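Cow rumen GH26 endo-mannanase (Metagenome, PDB 6UEH) probably hydrolyses internal beta-1,4-mannosidic bonds in mannans such as galactomannan, as a family 26 endo-mannanase carrying a calcium-binding accessory domain. Local coordinates at residues A[287-292]-A[341-346]; A[270-275]-A[334-339]; A[90-93]-A[99-102]; A[363-368]-A[408-413]; A[400-405]-A[461-466]. One frame throughout, in Å; residues are numbered along the deposited sequence.

Contact 1: A[287-292]-A[341-346]; sequences EAIKML and WKYLYD
Two neighbouring helices in the outer layer of the (beta/alpha)8 barrel, 280-301 and 334-351, meet where Ile289 of the first reaches Tyr343 and Leu344 of the second. Barrel strand 306-309 separates the two helices in sequence. The backbones stay well apart, with Ile289 CA and Leu344 CA 7.6 Å from each other, and side chains fill the interval. Ile289 uses its longer branch: CG1 sits beside the backbone N (chi1 -68°), and CD1 extends beyond it (chi2 173°). Ile289 CG1 rests 3.9 Å from Leu344 CD1. Ile289 CD1 and CG2 approach that same methyl to 4.0 and 4.2 Å, so one branch of Leu344 bears on three carbons. Ile289 CD1 also arrives at the edge of the Tyr343 ring, in its plane, 3.8 Å from CE1. Tyr343 sends this ring out across the gap between the helices because its CG is anti to the backbone N (chi1 -176°). Its phenol oxygen is hydrogen-bonded to Asn282 and Asn286, both on helix 280-301, and its ring also meets that of Trp285. Putting an alanine here in place of Ile289 removes CG1, CG2 and CD1, which would probably thin the packing on the Tyr343 ring edge and Leu344 CD1 and open a gap between the helices. No hydrogen bond joins the two segments directly. Their contact is therefore an apolar one, resting on carbon packing, while directional restraint on Tyr343 comes from the two asparagines that grip its hydroxyl.

Contact 2: A[270-275]-A[334-339]; sequences KTADCI and AKTYVE
The short 3-10 turn of 271-273 and the residues after it run alongside the opening turns of helix 334-351, Ala272 CA lying 6.2 Å from Thr336 CA and Ile275 CA 7.9 Å from Glu339 CA. Both chains advance in the same sense, three residues from one touching pair to the next. The element is a loop of the (beta/alpha)8 barrel, between strand 261-262 and helix 280-301, laid against the next helix of the outer layer. At the first pair, Thr336 turns its methyl rather than its hydroxyl to the loop: CG2 stands anti to the backbone N and lies 3.8 Å from Ala272 CA and 4.0 Å from Ala272 CB. At the second pair, the side chains of Ile275 and Glu339 cross at about a right angle. Ile275 CG1 is wedged between its own backbone N and carbonyl carbon (chi1 57°), a less usual setting that directs CD1 at the base of the glutamate. The loop has further holds: Thr271 OG1 is hydrogen-bonded to Trp328 O, and Cys274 O to Asn282 ND2 on helix 280-301. Glu339 is also paired within its own helix, by a salt bridge to Lys335 whose modelled length is too short to be trusted. The Ile275 CD1 methyl comes to 3.6 Å from Glu339 CB and 3.7 Å from Glu339 OE2, touching both the apolar root and the carboxylate of one chain.

Contact 3: A[90-93]-A[99-102]; sequences TVPY and DFDF
The ring of Phe100 carries the Val91 CG2 methyl on one face and has Phe102 CG at its edge, in plane. The methyl stands 3.9 Å from the Phe100 ring centroid and only 7° off the ring normal, a CH-pi contact almost straight above the centre. Phe102 in turn receives Phe100 CD2 over the centre of one of its faces, 3.5 Å above the plane, so the edge of the first ring is directed into the flat side of the second. Two further groups come to the Phe100 ring obliquely: Pro92 CD, 3.8 Å from CE1, and the carbonyl oxygen Thr90 O, 3.6 Å from CZ. Phe100 is put among them by its first torsion, which holds CG anti to the backbone N (chi1 -172°). The arrangement belongs to the beta-sandwich of the CBM6 accessory domain. Strands 85-94 and 97-107 follow one another in sequence but lie in different sheets: Val91 pairs through its backbone with Arg76, Phe100 with Ala65 and Phe102 with Phe63. No hydrogen bond joins the two segments; they meet through side chains and, at Thr90, a backbone carbonyl oxygen set against the Phe100 ring. Phe102 continues inward, its ring edge-to-face with Phe116 and its side chain touching Ile80 of the opposing sheet. Val91 CG2 also lies 4.2 Å from Phe102 CZ.

Contact 4: A[363-368]-A[408-413]; sequences LYAWSP and TPIFYT
Leu363 leaves barrel strand 357-362 two residues ahead of Ala365, the residue of this loop that meets Ile410 and Thr413 of helix 408-417; the Leu363 backbone is still paired with Gly384 of the next strand. Tyr364 turns away from the helix and touches Glu313 and Trp326. Ala365 then points its CB at the helix, 3.8 Å from Thr413 CG2 and 4.2 Å from Ile410 CG2, between residues three positions apart on one helix face. Trp366 starts off away from the helix, its NE1 hydrogen-bonded to Gly316 O and its side chain touching Glu315 and Asn393. On the helix, Thr413 shows the loop its methyl because CG2 is anti to the backbone N, which leaves OG1 (chi1 -65°) turned back to the preceding turn. Thr413 OG1 bonds to Pro409 O at 2.8 Å from above the carbonyl plane, 35° out of it. Thr413 N reaches the same Pro409 O at 2.9 Å from the other face of that plane, so two donors grip one oxygen. Replacing Thr413 by an alanine removes CG2 and OG1 and would probably thin the packing on Ala365 CB and leave Pro409 O with one donor fewer. Ile410 also touches Tyr385 of strand 382-387. Such packing of the loop after one strand on the helix after the next is in keeping with a (beta/alpha)8 barrel, at the C-terminal ends of its strands.

Contact 5: A[400-405]-A[461-466]; sequences SGPNLD and NNAKSD
Leucine methyls pack on a carboxylate oxygen here: Leu404 and Asp466 approach from opposite directions, and both leucine methyls meet one oxygen, CD2 lying 3.6 Å and CD1 3.7 Å from Asp466 OD2. Leu404 CG lies beside its backbone N (chi1 -61°), with the chain extended beyond. Pro402 makes the other half of the contact, mostly against backbone. Its CB is 3.8 Å from Asn461 O and its CG 3.9 Å from Ala463 N, while Pro402 CG and Ala463 CB touch at 4.2 Å. Within the barrel domain, this joins the loop leading into helix 408-417 to the start of helix 464-471, where Ala463 holds the N-cap position. Asp466 is in the first turn of that helix, where the helix end would probably favour its negative charge. Ser431 OG ties the two segments together from outside, being hydrogen-bonded to both Asn461 O and Asn403 N. Asn403 forms an Asx turn: its OD1 accepts from Asp405 N at 3.0 Å, with an N-H...O angle of 156° and the donor tilted from the carbonyl plane. Asn403 ND2 is hydrogen-bonded in turn to Asn389 O.

Contacts 1 and 2 share helix 334-351 and touch directly, Ile275 CG2 lying 3.6 Å from Tyr343 CG; contact 1 is buried and apolar, whereas contact 2, nearer the surface, mixes methyls with a glutamate. Contacts 4 and 5 are also surface contacts, in a different part of the barrel domain, and their segments alternate along the chain, 400-405 leading almost directly into 408-413. Methyl packing marks contact 4, proline on backbone and leucine on carboxylate contact 5. Contact 3 is partly buried and, alone of the five, belongs to the accessory domain, its aromatic packing joining two sheets; its centre is about 17 Å from that of contact 4.

Contact 1: A[287-292]-A[341-346]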
# COMPACT_ATOMS: atom_id res chain seq x y z
N GLU A 287 10.85 -14.76 -23.62
CA GLU A 287 11.95 -15.59 -23.13
C GLU A 287 12.11 -15.44 -21.62
O GLU A 287 12.34 -16.43 -20.91
CB GLU A 287 13.27 -15.23 -23.82
CG GLU A 287 13.37 -15.69 -25.26
CD GLU A 287 14.78 -15.56 -25.81
OE1 GLU A 287 15.71 -15.42 -25.00
OE2 GLU A 287 14.95 -15.58 -27.05
N ALA A 288 11.99 -14.21 -21.13
CA ALA A 288 12.09 -13.95 -19.70
C ALA A 288 10.94 -14.60 -18.94
O ALA A 288 11.13 -15.17 -17.87
CB ALA A 288 12.13 -12.45 -19.43
N ILE A 289 9.74 -14.51 -19.51
CA ILE A 289 8.57 -15.15 -18.91
C ILE A 289 8.74 -16.67 -18.87
O ILE A 289 8.39 -17.32 -17.89
CB ILE A 289 7.28 -14.79 -19.68
CG1 ILE A 289 6.96 -13.30 -19.50
CG2 ILE A 289 6.11 -15.63 -19.21
CD1 ILE A 289 5.81 -12.83 -20.35
N LYS A 290 9.31 -17.22 -19.95
CA LYS A 290 9.56 -18.66 -20.04
C LYS A 290 10.48 -19.14 -18.93
O LYS A 290 10.22 -20.16 -18.29
CB LYS A 290 10.17 -19.00 -21.41
CG LYS A 290 10.46 -20.49 -21.61
CD LYS A 290 11.21 -20.75 -22.91
CE LYS A 290 12.59 -20.10 -22.88
NZ LYS A 290 13.41 -20.42 -24.08
N MET A 291 11.56 -18.40 -18.69
CA MET A 291 12.53 -18.79 -17.67
C MET A 291 11.95 -18.63 -16.27
O MET A 291 12.24 -19.42 -15.37
CB MET A 291 13.81 -17.97 -17.81
CG MET A 291 14.52 -18.19 -19.14
SD MET A 291 16.20 -17.54 -19.18
CE MET A 291 16.69 -18.02 -20.84
N LEU A 292 11.12 -17.61 -16.10
CA LEU A 292 10.38 -17.43 -14.85
C LEU A 292 9.41 -18.58 -14.62
O LEU A 292 9.37 -19.17 -13.54
CB LEU A 292 9.62 -16.10 -14.86
CG LEU A 292 8.62 -15.92 -13.71
CD1 LEU A 292 9.35 -15.65 -12.39
CD2 LEU A 292 7.62 -14.82 -14.02
N TRP A 341 0.52 -6.26 -17.45
CA TRP A 341 0.13 -7.12 -16.33
C TRP A 341 -0.81 -8.23 -16.78
O TRP A 341 -0.63 -9.40 -16.44
CB TRP A 341 -0.53 -6.30 -15.22
CG TRP A 341 -1.03 -7.13 -14.06
CD1 TRP A 341 -2.21 -7.82 -13.98
CD2 TRP A 341 -0.35 -7.36 -12.82
NE1 TRP A 341 -2.31 -8.46 -12.77
CE2 TRP A 341 -1.18 -8.19 -12.03
CE3 TRP A 341 0.87 -6.94 -12.28
CZ2 TRP A 341 -0.82 -8.62 -10.75
CZ3 TRP A 341 1.22 -7.36 -11.01
CH2 TRP A 341 0.38 -8.19 -10.26
N LYS A 342 -1.83 -7.85 -17.55
CA LYS A 342 -2.79 -8.82 -18.07
C LYS A 342 -2.10 -9.83 -18.98
O LYS A 342 -2.44 -11.01 -18.97
CB LYS A 342 -3.92 -8.11 -18.81
CG LYS A 342 -4.82 -7.27 -17.91
CD LYS A 342 -5.97 -6.65 -18.68
CE LYS A 342 -6.88 -5.84 -17.77
NZ LYS A 342 -7.99 -5.20 -18.52
N TYR A 343 -1.13 -9.36 -19.76
CA TYR A 343 -0.35 -10.23 -20.64
C TYR A 343 0.36 -11.31 -19.83
O TYR A 343 0.26 -12.49 -20.15
CB TYR A 343 0.67 -9.40 -21.43
CG TYR A 343 1.47 -10.19 -22.45
CD1 TYR A 343 2.63 -10.87 -22.09
CD2 TYR A 343 1.07 -10.24 -23.78
CE1 TYR A 343 3.36 -11.58 -23.02
CE2 TYR A 343 1.80 -10.95 -24.72
CZ TYR A 343 2.95 -11.62 -24.33
OH TYR A 343 3.67 -12.33 -25.27
N LEU A 344 1.06 -10.89 -18.78
CA LEU A 344 1.79 -11.82 -17.93
C LEU A 344 0.85 -12.79 -17.22
O LEU A 344 1.11 -13.99 -17.15
CB LEU A 344 2.63 -11.06 -16.90
CG LEU A 344 3.41 -11.91 -15.89
CD1 LEU A 344 4.42 -12.82 -16.60
CD2 LEU A 344 4.11 -11.03 -14.87
N TYR A 345 -0.25 -12.25 -16.70
CA TYR A 345 -1.26 -13.05 -16.01
C TYR A 345 -1.81 -14.14 -16.92
O TYR A 345 -1.89 -15.30 -16.54
CB TYR A 345 -2.39 -12.15 -15.50
CG TYR A 345 -3.42 -12.84 -14.63
CD1 TYR A 345 -4.41 -13.64 -15.18
CD2 TYR A 345 -3.43 -12.65 -13.25
CE1 TYR A 345 -5.36 -14.26 -14.39
CE2 TYR A 345 -4.38 -13.26 -12.45
CZ TYR A 345 -5.34 -14.06 -13.02
OH TYR A 345 -6.29 -14.67 -12.23
N ASP A 346 -2.19 -13.74 -18.13
CA ASP A 346 -2.74 -14.68 -19.11
C ASP A 346 -1.70 -15.70 -19.55
O ASP A 346 -2.02 -16.88 -19.70
CB ASP A 346 -3.29 -13.93 -20.32
CG ASP A 346 -4.54 -13.12 -19.99
OD1 ASP A 346 -5.11 -13.32 -18.90
OD2 ASP A 346 -4.94 -12.29 -20.83

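Contact 2: A[270-275]-A[334-339]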
# COMPACT_ATOMS: atom_id res chain seq x y z
N LYS A 270 11.64 -0.59 -26.03
CA LYS A 270 10.32 0.04 -26.12
C LYS A 270 9.31 -0.73 -25.29
O LYS A 270 8.85 -1.81 -25.68
CB LYS A 270 9.86 0.13 -27.58
CG LYS A 270 10.69 1.09 -28.43
CD LYS A 270 10.10 1.24 -29.82
CE LYS A 270 10.92 2.20 -30.67
NZ LYS A 270 12.34 1.76 -30.80
N THR A 271 8.96 -0.18 -24.13
CA THR A 271 8.10 -0.86 -23.16
C THR A 271 6.78 -1.34 -23.76
O THR A 271 6.38 -2.49 -23.56
CB THR A 271 7.80 0.06 -21.95
OG1 THR A 271 9.01 0.27 -21.20
CG2 THR A 271 6.75 -0.57 -21.05
N ALA A 272 6.12 -0.47 -24.51
CA ALA A 272 4.81 -0.78 -25.08
C ALA A 272 4.87 -1.95 -26.06
O ALA A 272 3.88 -2.65 -26.26
CB ALA A 272 4.22 0.44 -25.76
N ASP A 273 6.03 -2.17 -26.66
CA ASP A 273 6.17 -3.21 -27.68
C ASP A 273 6.37 -4.61 -27.12
O ASP A 273 6.29 -5.59 -27.86
CB ASP A 273 7.32 -2.87 -28.63
CG ASP A 273 6.95 -1.80 -29.64
OD1 ASP A 273 5.75 -1.52 -29.79
OD2 ASP A 273 7.87 -1.23 -30.28
N CYS A 274 6.61 -4.71 -25.81
CA CYS A 274 6.88 -6.02 -25.22
C CYS A 274 5.65 -6.93 -25.29
O CYS A 274 5.77 -8.15 -25.16
CB CYS A 274 7.36 -5.88 -23.77
SG CYS A 274 6.07 -5.51 -22.56
N ILE A 275 4.48 -6.34 -25.51
CA ILE A 275 3.26 -7.12 -25.66
C ILE A 275 2.74 -7.07 -27.10
O ILE A 275 1.58 -7.39 -27.36
CB ILE A 275 2.16 -6.62 -24.71
CG1 ILE A 275 1.87 -5.14 -24.95
CG2 ILE A 275 2.57 -6.86 -23.26
CD1 ILE A 275 0.75 -4.58 -24.09
N ALA A 334 0.14 4.20 -17.38
CA ALA A 334 -0.74 3.29 -16.65
C ALA A 334 -1.48 2.32 -17.57
O ALA A 334 -1.53 1.12 -17.29
CB ALA A 334 -1.73 4.09 -15.82
N LYS A 335 -2.04 2.83 -18.66
CA LYS A 335 -2.83 2.00 -19.57
C LYS A 335 -2.00 0.88 -20.17
O LYS A 335 -2.42 -0.28 -20.17
CB LYS A 335 -3.44 2.86 -20.68
CG LYS A 335 -4.30 2.07 -21.66
CD LYS A 335 -4.77 2.93 -22.81
CE LYS A 335 -5.63 2.14 -23.78
NZ LYS A 335 -4.89 0.98 -24.38
N THR A 336 -0.82 1.22 -20.67
CA THR A 336 0.09 0.22 -21.22
C THR A 336 0.52 -0.77 -20.15
O THR A 336 0.60 -1.97 -20.40
CB THR A 336 1.33 0.87 -21.86
OG1 THR A 336 0.93 1.65 -22.99
CG2 THR A 336 2.33 -0.20 -22.31
N TYR A 337 0.80 -0.26 -18.95
CA TYR A 337 1.23 -1.11 -17.85
C TYR A 337 0.20 -2.18 -17.51
O TYR A 337 0.55 -3.35 -17.34
CB TYR A 337 1.53 -0.29 -16.59
CG TYR A 337 1.62 -1.17 -15.37
CD1 TYR A 337 2.75 -1.96 -15.15
CD2 TYR A 337 0.58 -1.25 -14.45
CE1 TYR A 337 2.84 -2.79 -14.04
CE2 TYR A 337 0.66 -2.08 -13.35
CZ TYR A 337 1.79 -2.85 -13.15
OH TYR A 337 1.87 -3.67 -12.04
N VAL A 338 -1.06 -1.78 -17.40
CA VAL A 338 -2.14 -2.71 -17.08
C VAL A 338 -2.23 -3.80 -18.14
O VAL A 338 -2.44 -4.98 -17.82
CB VAL A 338 -3.50 -1.98 -16.95
CG1 VAL A 338 -4.65 -2.98 -16.85
CG2 VAL A 338 -3.50 -1.06 -15.74
N GLU A 339 -2.04 -3.43 -19.40
CA GLU A 339 -2.04 -4.39 -20.50
C GLU A 339 -0.89 -5.39 -20.35
O GLU A 339 -1.05 -6.57 -20.64
CB GLU A 339 -1.97 -3.68 -21.85
CG GLU A 339 -3.19 -2.81 -22.15
CD GLU A 339 -3.09 -2.08 -23.48
OE1 GLU A 339 -3.84 -1.10 -23.68
OE2 GLU A 339 -2.26 -2.48 -24.32

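Contact 3: A[90-93]-A[99-102]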
# COMPACT_ATOMS: atom_id res chain seq x y z
N THR A 90 -10.99 16.70 -1.16
CA THR A 90 -11.57 17.50 -2.24
C THR A 90 -13.09 17.51 -2.13
O THR A 90 -13.75 16.49 -2.31
CB THR A 90 -11.18 16.96 -3.62
OG1 THR A 90 -9.75 16.97 -3.75
CG2 THR A 90 -11.79 17.83 -4.72
N VAL A 91 -13.65 18.68 -1.83
CA VAL A 91 -15.10 18.84 -1.74
C VAL A 91 -15.65 19.29 -3.08
O VAL A 91 -15.29 20.36 -3.58
CB VAL A 91 -15.50 19.84 -0.64
CG1 VAL A 91 -17.01 20.09 -0.67
CG2 VAL A 91 -15.07 19.33 0.72
N PRO A 92 -16.52 18.47 -3.69
CA PRO A 92 -17.12 18.81 -4.99
C PRO A 92 -17.97 20.07 -4.92
O PRO A 92 -18.25 20.58 -3.83
CB PRO A 92 -18.00 17.59 -5.30
CG PRO A 92 -17.41 16.48 -4.48
CD PRO A 92 -16.91 17.13 -3.23
N TYR A 93 -18.37 20.58 -6.08
CA TYR A 93 -19.32 21.69 -6.14
C TYR A 93 -20.65 21.25 -5.53
O TYR A 93 -21.32 20.37 -6.07
CB TYR A 93 -19.51 22.16 -7.58
CG TYR A 93 -20.50 23.30 -7.73
CD1 TYR A 93 -20.10 24.62 -7.57
CD2 TYR A 93 -21.83 23.04 -8.06
CE1 TYR A 93 -21.00 25.66 -7.72
CE2 TYR A 93 -22.73 24.08 -8.21
CZ TYR A 93 -22.32 25.38 -8.04
OH TYR A 93 -23.21 26.41 -8.18
N ASP A 99 -24.06 16.33 3.18
CA ASP A 99 -23.16 15.64 4.10
C ASP A 99 -21.88 15.24 3.39
O ASP A 99 -21.92 14.62 2.33
CB ASP A 99 -23.82 14.41 4.71
CG ASP A 99 -24.73 14.75 5.88
OD1 ASP A 99 -24.52 15.81 6.50
OD2 ASP A 99 -25.64 13.94 6.17
N PHE A 100 -20.74 15.59 3.98
CA PHE A 100 -19.45 15.18 3.42
C PHE A 100 -18.64 14.40 4.45
O PHE A 100 -18.59 14.77 5.62
CB PHE A 100 -18.65 16.40 2.94
CG PHE A 100 -17.41 16.04 2.18
CD1 PHE A 100 -17.46 15.78 0.82
CD2 PHE A 100 -16.19 15.94 2.83
CE1 PHE A 100 -16.32 15.44 0.12
CE2 PHE A 100 -15.04 15.60 2.14
CZ PHE A 100 -15.11 15.35 0.78
N ASP A 101 -18.02 13.32 4.00
CA ASP A 101 -17.22 12.45 4.85
C ASP A 101 -15.78 12.95 4.92
O ASP A 101 -15.04 12.89 3.94
CB ASP A 101 -17.27 11.01 4.32
CG ASP A 101 -16.43 10.03 5.13
OD1 ASP A 101 -16.00 10.37 6.26
OD2 ASP A 101 -16.20 8.91 4.64
N PHE A 102 -15.39 13.47 6.09
CA PHE A 102 -14.04 13.97 6.29
C PHE A 102 -13.14 12.93 6.95
O PHE A 102 -12.11 13.28 7.54
CB PHE A 102 -14.07 15.26 7.12
CG PHE A 102 -14.44 16.49 6.33
CD1 PHE A 102 -13.54 17.06 5.45
CD2 PHE A 102 -15.68 17.07 6.48
CE1 PHE A 102 -13.88 18.19 4.72
CE2 PHE A 102 -16.03 18.20 5.76
CZ PHE A 102 -15.12 18.76 4.88

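Contact 4: A[363-368]-A[408-413]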
# COMPACT_ATOMS: atom_id res chain seq x y z
N LEU A 363 0.12 -0.67 -5.53
CA LEU A 363 -0.55 0.57 -5.88
C LEU A 363 0.04 1.67 -5.01
O LEU A 363 0.56 1.40 -3.93
CB LEU A 363 -2.07 0.48 -5.69
CG LEU A 363 -2.87 -0.36 -6.68
CD1 LEU A 363 -4.32 -0.45 -6.25
CD2 LEU A 363 -2.77 0.21 -8.08
N TYR A 364 -0.03 2.90 -5.49
CA TYR A 364 0.32 4.05 -4.66
C TYR A 364 -0.93 4.86 -4.37
O TYR A 364 -2.00 4.56 -4.88
CB TYR A 364 1.40 4.90 -5.34
CG TYR A 364 2.76 4.25 -5.29
CD1 TYR A 364 3.60 4.43 -4.19
CD2 TYR A 364 3.21 3.43 -6.32
CE1 TYR A 364 4.85 3.84 -4.14
CE2 TYR A 364 4.45 2.83 -6.27
CZ TYR A 364 5.27 3.04 -5.18
OH TYR A 364 6.50 2.44 -5.13
N ALA A 365 -0.80 5.88 -3.53
CA ALA A 365 -1.95 6.67 -3.13
C ALA A 365 -1.68 8.16 -3.29
O ALA A 365 -2.19 8.98 -2.53
CB ALA A 365 -2.33 6.36 -1.69
N TRP A 366 -0.87 8.51 -4.29
CA TRP A 366 -0.50 9.91 -4.53
C TRP A 366 -1.72 10.77 -4.85
O TRP A 366 -1.85 11.89 -4.37
CB TRP A 366 0.51 10.02 -5.67
CG TRP A 366 1.71 9.13 -5.53
CD1 TRP A 366 2.16 8.22 -6.44
CD2 TRP A 366 2.62 9.07 -4.42
NE1 TRP A 366 3.29 7.60 -5.98
CE2 TRP A 366 3.59 8.10 -4.74
CE3 TRP A 366 2.71 9.74 -3.20
CZ2 TRP A 366 4.64 7.78 -3.87
CZ3 TRP A 366 3.74 9.42 -2.34
CH2 TRP A 366 4.69 8.45 -2.68
N SER A 367 -2.61 10.22 -5.68
CA SER A 367 -3.78 10.95 -6.15
C SER A 367 -4.85 9.94 -6.54
O SER A 367 -4.58 8.74 -6.58
CB SER A 367 -3.41 11.84 -7.34
OG SER A 367 -3.17 11.07 -8.51
N PRO A 368 -6.09 10.40 -6.80
CA PRO A 368 -7.11 9.47 -7.30
C PRO A 368 -6.70 8.73 -8.57
O PRO A 368 -7.12 7.60 -8.78
CB PRO A 368 -8.31 10.39 -7.57
CG PRO A 368 -8.15 11.49 -6.59
CD PRO A 368 -6.66 11.72 -6.46
N THR A 408 -2.01 5.34 8.19
CA THR A 408 -3.40 4.93 8.13
C THR A 408 -4.19 5.54 6.95
O THR A 408 -4.95 4.82 6.30
CB THR A 408 -4.12 5.27 9.46
OG1 THR A 408 -3.38 4.69 10.54
CG2 THR A 408 -5.54 4.71 9.47
N PRO A 409 -4.01 6.85 6.66
CA PRO A 409 -4.69 7.38 5.47
C PRO A 409 -4.35 6.65 4.17
O PRO A 409 -5.22 6.49 3.32
CB PRO A 409 -4.20 8.83 5.41
CG PRO A 409 -3.91 9.17 6.82
CD PRO A 409 -3.35 7.92 7.42
N ILE A 410 -3.10 6.23 4.01
CA ILE A 410 -2.70 5.48 2.82
C ILE A 410 -3.43 4.14 2.76
O ILE A 410 -3.91 3.73 1.70
CB ILE A 410 -1.17 5.23 2.78
CG1 ILE A 410 -0.42 6.56 2.68
CG2 ILE A 410 -0.81 4.32 1.61
CD1 ILE A 410 1.09 6.40 2.57
N PHE A 411 -3.53 3.48 3.91
CA PHE A 411 -4.21 2.20 3.97
C PHE A 411 -5.66 2.32 3.50
O PHE A 411 -6.12 1.55 2.66
CB PHE A 411 -4.17 1.62 5.39
CG PHE A 411 -4.95 0.35 5.54
CD1 PHE A 411 -4.42 -0.86 5.12
CD2 PHE A 411 -6.23 0.36 6.08
CE1 PHE A 411 -5.14 -2.03 5.25
CE2 PHE A 411 -6.95 -0.81 6.21
CZ PHE A 411 -6.41 -2.01 5.80
N TYR A 412 -6.38 3.31 4.03
CA TYR A 412 -7.80 3.43 3.71
C TYR A 412 -8.05 4.03 2.33
O TYR A 412 -9.10 3.80 1.74
CB TYR A 412 -8.52 4.22 4.80
CG TYR A 412 -8.75 3.37 6.03
CD1 TYR A 412 -9.75 2.40 6.04
CD2 TYR A 412 -7.94 3.49 7.15
CE1 TYR A 412 -9.96 1.60 7.14
CE2 TYR A 412 -8.15 2.69 8.26
CZ TYR A 412 -9.16 1.74 8.25
OH TYR A 412 -9.37 0.94 9.35
N THR A 413 -7.09 4.79 1.82
CA THR A 413 -7.16 5.26 0.44
C THR A 413 -7.09 4.07 -0.51
O THR A 413 -7.90 3.95 -1.44
CB THR A 413 -6.03 6.26 0.11
OG1 THR A 413 -6.20 7.44 0.90
CG2 THR A 413 -6.06 6.63 -1.37

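Contact 5: A[400-405]-A[461-466]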
# COMPACT_ATOMS: atom_id res chain seq x y z
N SER A 400 15.29 12.26 10.51
CA SER A 400 16.11 11.05 10.55
C SER A 400 15.53 10.01 11.50
O SER A 400 14.64 10.31 12.30
CB SER A 400 17.54 11.38 10.96
OG SER A 400 18.07 12.46 10.21
N GLY A 401 16.06 8.79 11.43
CA GLY A 401 15.67 7.73 12.33
C GLY A 401 14.39 7.05 11.90
O GLY A 401 13.79 7.41 10.89
N PRO A 402 13.96 6.04 12.67
CA PRO A 402 12.76 5.26 12.37
C PRO A 402 11.50 6.11 12.24
O PRO A 402 11.28 7.04 13.02
CB PRO A 402 12.65 4.30 13.56
CG PRO A 402 14.05 4.15 14.03
CD PRO A 402 14.67 5.50 13.85
N ASN A 403 10.70 5.79 11.24
CA ASN A 403 9.39 6.39 11.06
C ASN A 403 8.33 5.38 11.50
O ASN A 403 8.04 4.43 10.78
CB ASN A 403 9.17 6.81 9.61
CG ASN A 403 7.90 7.62 9.41
OD1 ASN A 403 6.96 7.54 10.21
ND2 ASN A 403 7.86 8.42 8.34
N LEU A 404 7.76 5.60 12.68
CA LEU A 404 6.82 4.64 13.27
C LEU A 404 5.37 4.88 12.86
O LEU A 404 4.46 4.22 13.36
CB LEU A 404 6.95 4.66 14.79
CG LEU A 404 8.32 4.27 15.34
CD1 LEU A 404 8.33 4.30 16.86
CD2 LEU A 404 8.74 2.90 14.82
N ASP A 405 5.16 5.82 11.94
CA ASP A 405 3.83 6.18 11.45
C ASP A 405 3.11 4.99 10.82
O ASP A 405 3.70 4.24 10.04
CB ASP A 405 3.93 7.33 10.43
CG ASP A 405 2.62 8.07 10.23
OD1 ASP A 405 1.55 7.43 10.24
OD2 ASP A 405 2.67 9.31 10.05
N ASN A 461 16.71 2.62 10.58
CA ASN A 461 15.51 2.17 9.88
C ASN A 461 14.55 1.45 10.83
O ASN A 461 13.35 1.75 10.85
CB ASN A 461 15.88 1.26 8.72
CG ASN A 461 16.49 2.01 7.56
OD1 ASN A 461 15.96 3.04 7.12
ND2 ASN A 461 17.62 1.53 7.06
N ASN A 462 15.07 0.50 11.59
CA ASN A 462 14.28 -0.19 12.59
C ASN A 462 15.05 -0.34 13.90
O ASN A 462 16.04 -1.07 13.96
CB ASN A 462 13.84 -1.57 12.08
CG ASN A 462 12.72 -1.49 11.06
OD1 ASN A 462 11.56 -1.23 11.40
ND2 ASN A 462 13.05 -1.71 9.79
N ALA A 463 14.59 0.35 14.94
CA ALA A 463 15.22 0.28 16.25
C ALA A 463 15.03 -1.10 16.87
O ALA A 463 13.99 -1.73 16.66
CB ALA A 463 14.67 1.36 17.16
N LYS A 464 16.02 -1.55 17.63
CA LYS A 464 15.95 -2.86 18.26
C LYS A 464 14.78 -2.97 19.24
O LYS A 464 14.12 -4.01 19.31
CB LYS A 464 17.26 -3.18 18.98
CG LYS A 464 18.43 -3.43 18.04
CD LYS A 464 19.70 -3.76 18.81
CE LYS A 464 20.86 -4.03 17.87
NZ LYS A 464 22.11 -4.34 18.63
N SER A 465 14.52 -1.90 19.99
CA SER A 465 13.43 -1.92 20.97
C SER A 465 12.08 -2.06 20.28
O SER A 465 11.19 -2.76 20.77
CB SER A 465 13.47 -0.66 21.84
OG SER A 465 13.29 0.51 21.07
N ASP A 466 11.92 -1.40 19.13
CA ASP A 466 10.69 -1.49 18.36
C ASP A 466 10.53 -2.87 17.71
O ASP A 466 9.43 -3.42 17.66
CB ASP A 466 10.63 -0.41 17.29
CG ASP A 466 10.48 0.98 17.87
OD1 ASP A 466 9.71 1.13 18.85
OD2 ASP A 466 11.13 1.92 17.36